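Local coordinates for diphthine synthase (Entamoeba histolytica, PDB 3I4T), which probably methylates a modified histidine of elongation factor 2, using S-adenosylmethionine, in the pathway that makes diphthamide, at residues 165-170 against 225-230. Sequence-based numbering, arbitrary orientation.
Sequences SYYPKI and QHLGVY
Y167 on helix 166-175 reaches into the loop that leaves helix 211-225, and Q225, L227, V229 and Y230 meet its side chain. This is helix-to-loop packing within the tetrapyrrole methylase family region, in the part of the fold built on the mixed sheet. Q225, the last residue of its helix, lays CB 3.7 Å from Y167 CE2. Its chain bends at chi2, and its amide plane stands steeply to the ring. H226 then leaves the helical path with positive phi and turns the chain. L227 gives its backbone N-H to the phenol: L227 N to Y167 OH is 3.1 Å, and the bond is moderately bent at 148°. Its CB also packs on the same oxygen. That oxygen has a second hydrogen-bond partner, E222 OE1, whose carboxylate also receives the backbone N-H groups of G228 and V229. The phenol and E222 thus tie the turn together. V229 divides its two methyls. V229 CG2 lies 3.6 Å from Y167 CZ. V229 CG1, anti to the backbone N (chi1 -177°), is turned instead to I170. There it lies 3.8 Å from I170 CG2. Y230 comes last, its ring plane 85° from that of Y167 and the centroids 6.0 Å apart. Y230 OH, hydrogen-bonded to L218 O, also sits in plane at the edge of the Y167 ring, 3.6 Å from Y167 CD1.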
# COMPACT_ATOMS: atom_id res chain seq x y z
N SER A 165 -21.72 8.02 -6.79
CA SER A 165 -21.07 8.72 -5.67
C SER A 165 -19.59 8.99 -5.86
O SER A 165 -19.07 9.96 -5.35
CB SER A 165 -21.24 7.91 -4.39
OG SER A 165 -22.35 8.38 -3.67
N TYR A 166 -18.91 8.10 -6.57
CA TYR A 166 -17.50 8.25 -6.84
C TYR A 166 -17.20 9.52 -7.65
O TYR A 166 -16.10 10.07 -7.56
CB TYR A 166 -16.99 7.04 -7.63
CG TYR A 166 -17.77 6.74 -8.89
CD1 TYR A 166 -17.52 7.43 -10.08
CD2 TYR A 166 -18.76 5.76 -8.90
CE1 TYR A 166 -18.23 7.14 -11.23
CE2 TYR A 166 -19.47 5.47 -10.04
CZ TYR A 166 -19.20 6.16 -11.21
OH TYR A 166 -19.92 5.86 -12.35
N TYR A 167 -18.19 9.98 -8.42
CA TYR A 167 -18.00 11.03 -9.42
C TYR A 167 -17.52 12.35 -8.80
O TYR A 167 -16.48 12.86 -9.22
CB TYR A 167 -19.25 11.20 -10.31
CG TYR A 167 -19.15 12.27 -11.39
CD1 TYR A 167 -18.48 12.02 -12.60
CD2 TYR A 167 -19.76 13.50 -11.23
CE1 TYR A 167 -18.40 12.99 -13.60
CE2 TYR A 167 -19.70 14.47 -12.22
CZ TYR A 167 -19.01 14.21 -13.40
OH TYR A 167 -18.96 15.18 -14.38
N PRO A 168 -18.27 12.89 -7.80
CA PRO A 168 -17.81 14.12 -7.15
C PRO A 168 -16.45 13.97 -6.49
O PRO A 168 -15.69 14.92 -6.48
CB PRO A 168 -18.90 14.38 -6.08
CG PRO A 168 -19.53 13.07 -5.86
CD PRO A 168 -19.53 12.41 -7.21
N LYS A 169 -16.15 12.79 -5.95
CA LYS A 169 -14.82 12.53 -5.36
C LYS A 169 -13.69 12.52 -6.40
O LYS A 169 -12.56 12.92 -6.09
CB LYS A 169 -14.81 11.21 -4.58
CG LYS A 169 -15.79 11.14 -3.42
CD LYS A 169 -15.74 9.76 -2.75
CE LYS A 169 -16.84 9.65 -1.69
NZ LYS A 169 -16.87 8.32 -1.03
N ILE A 170 -13.97 12.06 -7.62
CA ILE A 170 -12.98 12.15 -8.70
C ILE A 170 -12.74 13.62 -9.07
O ILE A 170 -11.60 14.03 -9.33
CB ILE A 170 -13.38 11.33 -9.97
CG1 ILE A 170 -13.52 9.84 -9.63
CG2 ILE A 170 -12.36 11.51 -11.09
CD1 ILE A 170 -14.06 8.99 -10.76
N GLN A 225 -24.10 14.28 -15.97
CA GLN A 225 -23.80 15.26 -14.93
C GLN A 225 -22.99 16.46 -15.44
O GLN A 225 -23.05 17.53 -14.84
CB GLN A 225 -23.12 14.57 -13.75
CG GLN A 225 -23.88 14.71 -12.44
CD GLN A 225 -24.26 13.36 -11.87
OE1 GLN A 225 -25.20 12.70 -12.35
NE2 GLN A 225 -23.55 12.93 -10.83
N HIS A 226 -22.26 16.27 -16.55
CA HIS A 226 -21.51 17.31 -17.28
C HIS A 226 -20.76 18.36 -16.44
O HIS A 226 -20.84 19.55 -16.71
CB HIS A 226 -22.38 18.00 -18.35
CG HIS A 226 -23.68 18.52 -17.83
ND1 HIS A 226 -24.88 17.85 -18.02
CD2 HIS A 226 -23.99 19.64 -17.13
CE1 HIS A 226 -25.86 18.53 -17.45
NE2 HIS A 226 -25.34 19.62 -16.90
N LEU A 227 -20.01 17.90 -15.44
CA LEU A 227 -19.16 18.81 -14.68
C LEU A 227 -17.77 18.99 -15.30
O LEU A 227 -16.98 19.81 -14.83
CB LEU A 227 -19.09 18.40 -13.21
CG LEU A 227 -20.42 18.46 -12.44
CD1 LEU A 227 -20.19 18.29 -10.94
CD2 LEU A 227 -21.19 19.75 -12.72
N GLY A 228 -17.49 18.24 -16.36
CA GLY A 228 -16.23 18.36 -17.10
C GLY A 228 -15.02 17.77 -16.40
O GLY A 228 -13.91 18.27 -16.55
N VAL A 229 -15.25 16.68 -15.65
CA VAL A 229 -14.21 16.04 -14.83
C VAL A 229 -13.20 15.27 -15.69
O VAL A 229 -11.99 15.36 -15.48
CB VAL A 229 -14.85 15.10 -13.78
CG1 VAL A 229 -13.78 14.49 -12.88
CG2 VAL A 229 -15.87 15.85 -12.95
N TYR A 230 -13.72 14.51 -16.63
CA TYR A 230 -12.94 13.79 -17.63
C TYR A 230 -13.80 13.73 -18.89
O TYR A 230 -14.99 14.07 -18.85
CB TYR A 230 -12.63 12.37 -17.17
CG TYR A 230 -13.83 11.66 -16.59
CD1 TYR A 230 -14.82 11.13 -17.42
CD2 TYR A 230 -13.99 11.52 -15.21
CE1 TYR A 230 -15.93 10.48 -16.90
CE2 TYR A 230 -15.10 10.87 -14.68
CZ TYR A 230 -16.07 10.35 -15.53
OH TYR A 230 -17.16 9.72 -15.01